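Local atomic coordinates of putative beta-glucosidase (Bifidobacterium adolescentis, PDB entry 5WAB), a protein that hydrolyses beta-glucosidic linkages as a family 3 glycoside hydrolase and probably also releases terminal arabinopyranosyl groups from ginsenosides. Residues Gly138-Ala141 with Gly142-Lys146; Asn204-Ser208 with Ala209-Trp213; Leu214-Val218 with Leu219-Trp223; Phe620-Glu624 with Arg625-Tyr629. All blocks are in the same frame, centred on the assembly; numbering follows the deposited sequence.

Contact 1: residues Gly138-Ala141 with Gly142-Lys146; sequences GIVA and GVQSK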
loop_
_atom_site.group_PDB
_atom_site.type_symbol
_atom_site.label_atom_id
_atom_site.label_comp_id
_atom_site.label_asym_id
_atom_site.label_seq_id
_atom_site.Cartn_x
_atom_site.Cartn_y
_atom_site.Cartn_z
ATOM N N GLY A 138 -6.812 -4.848 -6.204
ATOM C CA GLY A 138 -6.552 -5.166 -7.595
ATOM C C GLY A 138 -5.539 -6.280 -7.767
ATOM O O GLY A 138 -5.634 -7.069 -8.713
ATOM N N ILE A 139 -4.567 -6.370 -6.857
ATOM C CA ILE A 139 -3.587 -7.452 -6.919
ATOM C C ILE A 139 -4.255 -8.793 -6.639
ATOM O O ILE A 139 -4.033 -9.775 -7.354
ATOM C CB ILE A 139 -2.421 -7.187 -5.950
ATOM C CG1 ILE A 139 -1.666 -5.926 -6.364
ATOM C CG2 ILE A 139 -1.462 -8.358 -5.934
ATOM C CD1 ILE A 139 -1.036 -6.019 -7.740
ATOM N N VAL A 140 -5.073 -8.857 -5.584
ATOM C CA VAL A 140 -5.740 -10.108 -5.219
ATOM C C VAL A 140 -6.703 -10.547 -6.315
ATOM O O VAL A 140 -6.655 -11.689 -6.791
ATOM C CB VAL A 140 -6.464 -9.953 -3.869
ATOM C CG1 VAL A 140 -7.255 -11.203 -3.548
ATOM C CG2 VAL A 140 -5.463 -9.644 -2.754
ATOM N N ALA A 141 -7.608 -9.653 -6.720
ATOM C CA ALA A 141 -8.588 -10.008 -7.744
ATOM C C ALA A 141 -7.914 -10.296 -9.079
ATOM O O ALA A 141 -8.335 -11.196 -9.816
ATOM C CB ALA A 141 -9.620 -8.894 -7.898
ATOM N N GLY A 142 -6.867 -9.541 -9.408
ATOM C CA GLY A 142 -6.200 -9.736 -10.681
ATOM C C GLY A 142 -5.475 -11.065 -10.768
ATOM O O GLY A 142 -5.635 -11.805 -11.741
ATOM N N VAL A 143 -4.653 -11.378 -9.762
ATOM C CA VAL A 143 -3.883 -12.622 -9.795
ATOM C C VAL A 143 -4.819 -13.825 -9.789
ATOM O O VAL A 143 -4.699 -14.735 -10.619
ATOM C CB VAL A 143 -2.897 -12.679 -8.616
ATOM C CG1 VAL A 143 -2.235 -14.053 -8.534
ATOM C CG2 VAL A 143 -1.852 -11.587 -8.723
ATOM N N GLN A 144 -5.780 -13.833 -8.865
ATOM C CA GLN A 144 -6.642 -14.994 -8.712
ATOM C C GLN A 144 -7.629 -15.138 -9.868
ATOM O O GLN A 144 -8.171 -16.233 -10.074
ATOM C CB GLN A 144 -7.362 -14.917 -7.362
ATOM C CG GLN A 144 -6.392 -14.914 -6.166
ATOM C CD GLN A 144 -7.081 -15.065 -4.813
ATOM O OE1 GLN A 144 -6.424 -15.239 -3.783
ATOM N NE2 GLN A 144 -8.407 -15.013 -4.814
ATOM N N SER A 145 -7.843 -14.078 -10.656
ATOM C CA SER A 145 -8.665 -14.215 -11.852
ATOM C C SER A 145 -8.026 -15.145 -12.872
ATOM O O SER A 145 -8.709 -15.597 -13.795
ATOM C CB SER A 145 -8.930 -12.851 -12.497
ATOM O OG SER A 145 -7.764 -12.322 -13.104
ATOM N N LYS A 146 -6.735 -15.430 -12.730
ATOM C CA LYS A 146 -6.031 -16.364 -13.595
ATOM C C LYS A 146 -5.868 -17.736 -12.961
ATOM O O LYS A 146 -5.239 -18.612 -13.564
ATOM C CB LYS A 146 -4.657 -15.808 -13.958
ATOM C CG LYS A 146 -4.703 -14.480 -14.673
ATOM C CD LYS A 146 -5.280 -14.626 -16.066
ATOM C CE LYS A 146 -5.225 -13.306 -16.812
ATOM N NZ LYS A 146 -5.560 -13.487 -18.253
#

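Contact 2: residues Asn204-Ser208 with Ala209-Trp213; sequences NGVHS and AQNRW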
loop_
_atom_site.group_PDB
_atom_site.type_symbol
_atom_site.label_atom_id
_atom_site.label_comp_id
_atom_site.label_asym_id
_atom_site.label_seq_id
_atom_site.Cartn_x
_atom_site.Cartn_y
_atom_site.Cartn_z
ATOM N N ASN A 204 -0.931 -6.494 21.570
ATOM C CA ASN A 204 -1.402 -6.518 22.954
ATOM C C ASN A 204 -0.997 -7.816 23.649
ATOM O O ASN A 204 -1.789 -8.435 24.360
ATOM C CB ASN A 204 -2.918 -6.305 23.015
ATOM C CG ASN A 204 -3.331 -4.943 22.479
ATOM O OD1 ASN A 204 -2.703 -3.931 22.788
ATOM N ND2 ASN A 204 -4.375 -4.916 21.655
ATOM N N GLY A 205 0.251 -8.237 23.432
ATOM C CA GLY A 205 0.820 -9.371 24.131
ATOM C C GLY A 205 0.712 -10.716 23.435
ATOM O O GLY A 205 1.250 -11.703 23.949
ATOM N N VAL A 206 0.037 -10.799 22.293
ATOM C CA VAL A 206 -0.192 -12.066 21.610
ATOM C C VAL A 206 0.421 -11.991 20.216
ATOM O O VAL A 206 0.067 -11.109 19.425
ATOM C CB VAL A 206 -1.688 -12.408 21.538
ATOM C CG1 VAL A 206 -1.883 -13.758 20.887
ATOM C CG2 VAL A 206 -2.298 -12.402 22.933
ATOM N N HIS A 207 1.331 -12.920 19.914
ATOM C CA HIS A 207 1.859 -13.042 18.562
ATOM C C HIS A 207 0.722 -13.363 17.598
ATOM O O HIS A 207 -0.205 -14.105 17.933
ATOM C CB HIS A 207 2.915 -14.146 18.494
ATOM C CG HIS A 207 4.296 -13.698 18.864
ATOM N ND1 HIS A 207 5.027 -12.816 18.097
ATOM C CD2 HIS A 207 5.082 -14.020 19.918
ATOM C CE1 HIS A 207 6.203 -12.613 18.663
ATOM N NE2 HIS A 207 6.261 -13.330 19.771
ATOM N N SER A 208 0.795 -12.800 16.392
ATOM C CA SER A 208 -0.301 -12.980 15.447
ATOM C C SER A 208 -0.491 -14.448 15.081
ATOM O O SER A 208 -1.627 -14.894 14.879
ATOM C CB SER A 208 -0.062 -12.136 14.192
ATOM O OG SER A 208 0.085 -10.756 14.517
ATOM N N ALA A 209 0.599 -15.219 15.009
ATOM C CA ALA A 209 0.506 -16.626 14.638
ATOM C C ALA A 209 -0.264 -17.447 15.657
ATOM O O ALA A 209 -0.682 -18.568 15.351
ATOM C CB ALA A 209 1.910 -17.208 14.460
ATOM N N GLN A 210 -0.502 -16.879 16.834
ATOM C CA GLN A 210 -1.056 -17.556 17.995
ATOM C C GLN A 210 -2.330 -16.875 18.479
ATOM O O GLN A 210 -2.867 -17.244 19.527
ATOM C CB GLN A 210 0.021 -17.551 19.083
ATOM C CG GLN A 210 -0.159 -18.434 20.280
ATOM C CD GLN A 210 1.103 -18.450 21.108
ATOM O OE1 GLN A 210 2.199 -18.428 20.560
ATOM N NE2 GLN A 210 0.962 -18.459 22.424
ATOM N N ASN A 211 -2.825 -15.895 17.731
ATOM C CA ASN A 211 -3.896 -15.004 18.168
ATOM C C ASN A 211 -5.214 -15.541 17.617
ATOM O O ASN A 211 -5.564 -15.287 16.461
ATOM C CB ASN A 211 -3.615 -13.583 17.686
ATOM C CG ASN A 211 -4.426 -12.534 18.419
ATOM O OD1 ASN A 211 -5.508 -12.814 18.943
ATOM N ND2 ASN A 211 -3.916 -11.305 18.436
ATOM N N ARG A 212 -5.950 -16.282 18.446
ATOM C CA ARG A 212 -7.209 -16.856 17.980
ATOM C C ARG A 212 -8.246 -15.774 17.706
ATOM O O ARG A 212 -9.032 -15.885 16.756
ATOM C CB ARG A 212 -7.749 -17.857 19.002
ATOM C CG ARG A 212 -9.055 -18.494 18.580
ATOM C CD ARG A 212 -9.410 -19.665 19.468
ATOM N NE ARG A 212 -10.721 -20.205 19.133
ATOM C CZ ARG A 212 -10.939 -21.091 18.161
ATOM N NH1 ARG A 212 -9.929 -21.541 17.422
ATOM N NH2 ARG A 212 -12.169 -21.534 17.925
ATOM N N TRP A 213 -8.270 -14.726 18.530
ATOM C CA TRP A 213 -9.171 -13.612 18.267
ATOM C C TRP A 213 -8.915 -13.023 16.889
ATOM O O TRP A 213 -9.854 -12.753 16.132
ATOM C CB TRP A 213 -9.018 -12.544 19.348
ATOM C CG TRP A 213 -9.796 -11.302 19.064
ATOM C CD1 TRP A 213 -11.135 -11.119 19.242
ATOM C CD2 TRP A 213 -9.285 -10.063 18.557
ATOM N NE1 TRP A 213 -11.490 -9.844 18.877
ATOM C CE2 TRP A 213 -10.370 -9.174 18.457
ATOM C CE3 TRP A 213 -8.014 -9.620 18.182
ATOM C CZ2 TRP A 213 -10.224 -7.867 17.994
ATOM C CZ3 TRP A 213 -7.871 -8.323 17.724
ATOM C CH2 TRP A 213 -8.969 -7.464 17.631
#

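Contact 3: residues Leu214-Val218 with Leu219-Trp223; sequences LLTDV and LRDEW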
loop_
_atom_site.group_PDB
_atom_site.type_symbol
_atom_site.label_atom_id
_atom_site.label_comp_id
_atom_site.label_asym_id
_atom_site.label_seq_id
_atom_site.Cartn_x
_atom_site.Cartn_y
_atom_site.Cartn_z
ATOM N N LEU A 214 -7.644 -12.839 16.539
ATOM C CA LEU A 214 -7.314 -12.239 15.254
ATOM C C LEU A 214 -7.639 -13.192 14.109
ATOM O O LEU A 214 -8.387 -12.841 13.189
ATOM C CB LEU A 214 -5.834 -11.844 15.242
ATOM C CG LEU A 214 -5.326 -11.085 14.018
ATOM C CD1 LEU A 214 -5.942 -9.690 13.974
ATOM C CD2 LEU A 214 -3.803 -11.006 14.032
ATOM N N LEU A 215 -7.107 -14.419 14.166
ATOM C CA LEU A 215 -7.181 -15.346 13.042
ATOM C C LEU A 215 -8.529 -16.049 12.921
ATOM O O LEU A 215 -8.837 -16.579 11.847
ATOM C CB LEU A 215 -6.076 -16.395 13.157
ATOM C CG LEU A 215 -4.619 -15.925 13.218
ATOM C CD1 LEU A 215 -3.666 -17.124 13.191
ATOM C CD2 LEU A 215 -4.316 -14.968 12.075
ATOM N N THR A 216 -9.336 -16.080 13.984
ATOM C CA THR A 216 -10.593 -16.818 13.949
ATOM C C THR A 216 -11.781 -15.928 14.279
ATOM O O THR A 216 -12.700 -15.823 13.461
ATOM C CB THR A 216 -10.536 -18.015 14.910
ATOM O OG1 THR A 216 -9.451 -18.874 14.542
ATOM C CG2 THR A 216 -11.842 -18.817 14.847
ATOM N N ASP A 217 -11.788 -15.275 15.446
ATOM C CA ASP A 217 -12.921 -14.436 15.837
ATOM C C ASP A 217 -13.178 -13.338 14.811
ATOM O O ASP A 217 -14.299 -13.185 14.317
ATOM C CB ASP A 217 -12.675 -13.820 17.214
ATOM C CG ASP A 217 -12.595 -14.859 18.309
ATOM O OD1 ASP A 217 -12.770 -16.048 17.997
ATOM O OD2 ASP A 217 -12.357 -14.489 19.479
ATOM N N VAL A 218 -12.150 -12.556 14.489
ATOM C CA VAL A 218 -12.310 -11.450 13.548
ATOM C C VAL A 218 -12.292 -11.951 12.111
ATOM O O VAL A 218 -13.260 -11.786 11.360
ATOM C CB VAL A 218 -11.211 -10.393 13.762
ATOM C CG1 VAL A 218 -11.249 -9.378 12.636
ATOM C CG2 VAL A 218 -11.361 -9.711 15.117
ATOM N N LEU A 219 -11.184 -12.580 11.718
ATOM C CA LEU A 219 -10.941 -12.870 10.310
ATOM C C LEU A 219 -12.027 -13.767 9.721
ATOM O O LEU A 219 -12.565 -13.482 8.643
ATOM C CB LEU A 219 -9.555 -13.501 10.155
ATOM C CG LEU A 219 -9.082 -13.891 8.756
ATOM C CD1 LEU A 219 -9.026 -12.676 7.838
ATOM C CD2 LEU A 219 -7.728 -14.570 8.837
ATOM N N ARG A 220 -12.400 -14.829 10.436
ATOM C CA ARG A 220 -13.323 -15.821 9.895
ATOM C C ARG A 220 -14.754 -15.666 10.398
ATOM O O ARG A 220 -15.685 -15.616 9.588
ATOM C CB ARG A 220 -12.814 -17.231 10.217
ATOM C CG ARG A 220 -11.539 -17.600 9.475
ATOM C CD ARG A 220 -11.010 -18.912 9.971
ATOM N NE ARG A 220 -10.006 -19.487 9.090
ATOM C CZ ARG A 220 -8.705 -19.467 9.347
ATOM N NH1 ARG A 220 -8.262 -18.869 10.449
ATOM N NH2 ARG A 220 -7.849 -20.034 8.506
ATOM N N ASP A 221 -14.955 -15.575 11.715
ATOM C CA ASP A 221 -16.319 -15.550 12.239
ATOM C C ASP A 221 -17.037 -14.242 11.932
ATOM O O ASP A 221 -18.250 -14.252 11.699
ATOM C CB ASP A 221 -16.322 -15.826 13.744
ATOM C CG ASP A 221 -15.909 -17.257 14.079
ATOM O OD1 ASP A 221 -15.955 -18.124 13.178
ATOM O OD2 ASP A 221 -15.560 -17.518 15.252
ATOM N N GLU A 222 -16.321 -13.118 11.918
ATOM C CA GLU A 222 -16.934 -11.820 11.647
ATOM C C GLU A 222 -16.858 -11.438 10.170
ATOM O O GLU A 222 -17.864 -11.038 9.580
ATOM C CB GLU A 222 -16.274 -10.732 12.502
ATOM C CG GLU A 222 -16.438 -10.919 14.002
ATOM C CD GLU A 222 -15.766 -9.821 14.801
ATOM O OE1 GLU A 222 -15.476 -8.757 14.220
ATOM O OE2 GLU A 222 -15.516 -10.024 16.007
ATOM N N TRP A 223 -15.681 -11.551 9.557
ATOM C CA TRP A 223 -15.499 -11.094 8.183
ATOM C C TRP A 223 -15.843 -12.146 7.131
ATOM O O TRP A 223 -16.035 -11.790 5.962
ATOM C CB TRP A 223 -14.053 -10.637 7.961
ATOM C CG TRP A 223 -13.621 -9.450 8.772
ATOM C CD1 TRP A 223 -14.405 -8.662 9.566
ATOM C CD2 TRP A 223 -12.294 -8.911 8.857
ATOM N NE1 TRP A 223 -13.647 -7.664 10.139
ATOM C CE2 TRP A 223 -12.349 -7.796 9.718
ATOM C CE3 TRP A 223 -11.066 -9.261 8.287
ATOM C CZ2 TRP A 223 -11.217 -7.034 10.029
ATOM C CZ3 TRP A 223 -9.943 -8.500 8.596
ATOM C CH2 TRP A 223 -10.028 -7.403 9.460
#

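Contact 4: residues Phe620-Glu624 with Arg625-Tyr629; sequences FDLDE and RAFAY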
loop_
_atom_site.group_PDB
_atom_site.type_symbol
_atom_site.label_atom_id
_atom_site.label_comp_id
_atom_site.label_asym_id
_atom_site.label_seq_id
_atom_site.Cartn_x
_atom_site.Cartn_y
_atom_site.Cartn_z
ATOM N N PHE A 620 -20.403 8.668 -6.482
ATOM C CA PHE A 620 -19.832 7.974 -5.338
ATOM C C PHE A 620 -20.964 7.486 -4.448
ATOM O O PHE A 620 -21.862 8.259 -4.105
ATOM C CB PHE A 620 -18.903 8.893 -4.529
ATOM C CG PHE A 620 -17.786 9.520 -5.334
ATOM C CD1 PHE A 620 -16.540 8.918 -5.411
ATOM C CD2 PHE A 620 -17.977 10.729 -5.986
ATOM C CE1 PHE A 620 -15.514 9.501 -6.138
ATOM C CE2 PHE A 620 -16.955 11.316 -6.710
ATOM C CZ PHE A 620 -15.722 10.702 -6.784
ATOM N N ASP A 621 -20.928 6.204 -4.091
ATOM C CA ASP A 621 -21.814 5.656 -3.074
ATOM C C ASP A 621 -21.134 5.773 -1.716
ATOM O O ASP A 621 -19.960 5.421 -1.570
ATOM C CB ASP A 621 -22.146 4.194 -3.376
ATOM C CG ASP A 621 -23.236 4.040 -4.424
ATOM O OD1 ASP A 621 -24.071 4.959 -4.569
ATOM O OD2 ASP A 621 -23.260 2.992 -5.103
ATOM N N LEU A 622 -21.870 6.267 -0.725
ATOM C CA LEU A 622 -21.380 6.390 0.646
ATOM C C LEU A 622 -22.269 5.523 1.529
ATOM O O LEU A 622 -23.361 5.946 1.917
ATOM C CB LEU A 622 -21.385 7.846 1.106
ATOM C CG LEU A 622 -20.420 8.798 0.395
ATOM C CD1 LEU A 622 -20.550 10.228 0.922
ATOM C CD2 LEU A 622 -18.989 8.295 0.547
ATOM N N ASP A 623 -21.813 4.311 1.838
ATOM C CA ASP A 623 -22.612 3.417 2.661
ATOM C C ASP A 623 -22.545 3.856 4.123
ATOM O O ASP A 623 -21.936 4.874 4.469
ATOM C CB ASP A 623 -22.142 1.972 2.498
ATOM C CG ASP A 623 -20.671 1.776 2.867
ATOM O OD1 ASP A 623 -20.065 2.664 3.502
ATOM O OD2 ASP A 623 -20.115 0.715 2.516
ATOM N N GLU A 624 -23.170 3.067 4.998
ATOM C CA GLU A 624 -23.182 3.414 6.415
ATOM C C GLU A 624 -21.772 3.451 7.000
ATOM O O GLU A 624 -21.507 4.234 7.919
ATOM C CB GLU A 624 -24.065 2.436 7.183
ATOM C CG GLU A 624 -25.522 2.488 6.770
ATOM C CD GLU A 624 -26.394 1.576 7.613
ATOM O OE1 GLU A 624 -25.839 0.816 8.438
ATOM O OE2 GLU A 624 -27.634 1.614 7.449
ATOM N N ARG A 625 -20.867 2.603 6.503
ATOM C CA ARG A 625 -19.493 2.603 6.989
ATOM C C ARG A 625 -18.732 3.877 6.625
ATOM O O ARG A 625 -17.706 4.171 7.247
ATOM C CB ARG A 625 -18.750 1.376 6.464
ATOM C CG ARG A 625 -19.068 0.079 7.214
ATOM C CD ARG A 625 -18.402 0.056 8.589
ATOM N NE ARG A 625 -16.945 0.128 8.479
ATOM C CZ ARG A 625 -16.151 -0.924 8.314
ATOM N NH1 ARG A 625 -16.666 -2.148 8.252
ATOM N NH2 ARG A 625 -14.838 -0.749 8.211
ATOM N N ALA A 626 -19.208 4.647 5.645
ATOM C CA ALA A 626 -18.570 5.925 5.351
ATOM C C ALA A 626 -18.810 6.951 6.448
ATOM O O ALA A 626 -18.118 7.973 6.482
ATOM C CB ALA A 626 -19.066 6.481 4.018
ATOM N N PHE A 627 -19.786 6.708 7.327
ATOM C CA PHE A 627 -20.147 7.636 8.392
ATOM C C PHE A 627 -20.010 7.028 9.781
ATOM O O PHE A 627 -20.407 7.665 10.764
ATOM C CB PHE A 627 -21.584 8.131 8.199
ATOM C CG PHE A 627 -21.837 8.745 6.853
ATOM C CD1 PHE A 627 -21.522 10.073 6.614
ATOM C CD2 PHE A 627 -22.406 8.002 5.833
ATOM C CE1 PHE A 627 -21.751 10.641 5.383
ATOM C CE2 PHE A 627 -22.641 8.565 4.596
ATOM C CZ PHE A 627 -22.313 9.887 4.370
ATOM N N ALA A 628 -19.451 5.829 9.900
ATOM C CA ALA A 628 -19.471 5.087 11.152
ATOM C C ALA A 628 -18.080 5.002 11.764
ATOM O O ALA A 628 -17.095 4.740 11.067
ATOM C CB ALA A 628 -20.018 3.674 10.937
ATOM N N TYR A 629 -18.011 5.182 13.077
ATOM C CA TYR A 629 -16.802 4.902 13.830
ATOM C C TYR A 629 -16.995 3.619 14.623
ATOM O O TYR A 629 -18.112 3.130 14.788
ATOM C CB TYR A 629 -16.438 6.060 14.772
ATOM C CG TYR A 629 -17.513 6.448 15.778
ATOM C CD1 TYR A 629 -17.672 5.748 16.971
ATOM C CD2 TYR A 629 -18.362 7.529 15.536
ATOM C CE1 TYR A 629 -18.645 6.107 17.891
ATOM C CE2 TYR A 629 -19.340 7.894 16.449
ATOM C CZ TYR A 629 -19.476 7.178 17.624
ATOM O OH TYR A 629 -20.439 7.542 18.536
#

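Contact 1: residues Gly138-Ala141 with Gly142-Lys146
Val140 and Gln144, one turn apart near the end of helix 129-144, run side by side and point the same way. Val140 puts CG1 anti to its backbone N (chi1 175°), the branch that lies 4.1 Å from Gln144 CD. Val140 CG1 thus lies against the carboxamide, while CB and CG of Gln144 pass close to Val140 O; the polar atoms of the amide find partners beyond, OE1 accepting from Trp194 N and NE2 donating to Gln192 O. A second i-to-i+4 pair is Ile139 and Val143, whose CG2 methyls meet at 4.3 Å. Beneath both pairs runs the alpha-helical backbone pattern, with Val143 N bonded to Ile139 O at 3.0 Å and Gln144 N to Val140 O at 3.1 Å. The last such bond, from Ser145 N to Ala141 O, is weak. The Ser145 side chain adds a bond of its own: OG, held between backbone N and carbonyl carbon (chi1 71°), turns back and donates to Gly142 O at 2.6 Å. The helix forms the crossover of a beta-alpha-beta unit between parallel strands 102-106 and 149-155; Val140 and Val143 lie on Thr150 of the latter, while Ile139, Ala141 and Val143 face helix 83-99.

Contact 2: residues Asn204-Ser208 with Ala209-Trp213
Ala209, with Ser208 before it, bends the chain into a short 3-10 turn that brings Gln210 N to 3.0 Å from His207 O. Gln210 closes the turn with this hydrogen bond, and its CB rests 3.6 Å from the same oxygen. Asn211 adds a second i-to-i+3 bond, its N reaching Ser208 O at 3.3 Å. Its side chain meets Val206 at about a right angle, Val206 CG1 lying 3.6 Å from Asn211 CB, with the amide nitrogen ND2 4.0 Å from Val206 CB. With CG set anti to the backbone N (chi1 -163°), the Asn211 amide reaches forward, where OD1 accepts from Leu214 N: the N-cap of helix 212-222. With an alanine here, Leu214 N would probably lose its capping partner and Val206 the amide that lies across it. Arg212 and Trp213 then begin the helix, Trp213 leaning on Leu176 and Arg177 of helix 173-180. Outside the turn, Ser208 OG is bonded to Ser199 OG and His207 ND1 to Tyr200 O, and the His207 ring meets that of His237 edge-to-face. Strand 206-207, weakly bonded, is an outermost strand of a small mixed sheet and runs antiparallel to 202-203, while Ser208 and Ala209 pack on Cys198 of strand 195-198 of the parallel sheet and Gln210 touches Ala241 of helix 239-245.

Contact 3: residues Leu214-Val218 with Leu219-Trp223
Leu214 O receives Leu219 N at 3.2 Å, an i-to-i+5 bond that marks helix 212-222 as a run of wide pi-type turns; the helix is the crossover of a beta-alpha-beta unit between parallel strands 195-198 and 228-230. Leu215 O lies at the edge of the Arg220 guanidinium, near its plane, and takes a weak bond from NH1 at 2.7 Å. That nitrogen also donates to Gly246 O, so the arginine links its own helix to the chain beyond helix 239-245. Thr216 O accepts twice: Asp221 N approaches nearly head-on at 2.9 Å, whereas Arg220 N comes from above the carbonyl plane, a fork between pi and alpha spacing. The Thr216 hydroxyl bonds to Ala245 O at the end of helix 239-245. Asp217 brings OD1 to 4.2 Å from Asp221 OD2, their carboxylate planes only 19° apart, and the like charges probably disfavour each other mildly. Glu222, its CG beside Asp217 O, sends OE1 to a salt bridge with Arg177. Val218 sets CG1 anti to its backbone N (chi1 170°), which places the methyl over one face of the Trp223 indole in a CH-pi contact, 3.7 Å from the six-membered-ring centroid and 22° off the normal. A serine in place of Trp223 would probably leave Val218 CG1 without its aromatic cover and open a gap toward helix 182-190, where the indole meets Phe184. Val218 O completes the series, accepting from Trp223 N at 3.0 Å.

Contact 4: residues Phe620-Glu624 with Arg625-Tyr629
Glu624 and Phe627 close a tight turn, Phe627 N donating to Glu624 O at 3.1 Å. The same oxygen lies at the edge of the Phe627 ring, near its plane, and Ala628 CB comes to within 3.4 Å of it. Phe627 carries its ring anti to the carbonyl carbon (chi1 -55°), which turns it back toward Leu622 of the incoming strand: CE2 lies 3.8 Å from Leu622 CB and CZ 3.9 Å from Leu622 CD1, the two side chains crossing at about a right angle. This is a 3-10 turn of the fibronectin type III-like domain, leading from strand 615-622 into strand 628-631, and the ring also makes an edge-to-face contact with Tyr644. Asp623 holds the start of the turn, its O bonded to Ala626 N at 3.0 Å and its OD1 adding a weak second bond to that nitrogen. Arg625 takes the other direction. Its CB stays 3.5 Å from Asp623 OD1, but bends at chi2 and chi3 lead the guanidinium away from the turn, to a salt bridge with Glu185 and a cation-pi contact with Trp637.

How the contacts relate
Contacts 2 and 3 share helix 212-222, the first capping its start and the second following its turns; Trp213 O and Val218 N, 2.8 Å apart, probably bond across their boundary, and Ser208 packs on Leu214. Contact 1 belongs to another crossover helix of the same parallel sheet, its nearest atoms about 12 Å from contact 3. Contact 4, in the fibronectin-like domain, comes to about 7 Å of contact 3 between nearest atoms. Glu185 bridges that interval, touching Trp223 on one side and salt-bridged to Arg625 on the other. In family 3 enzymes the active site typically lies where the barrel-like and following alpha/beta domains meet.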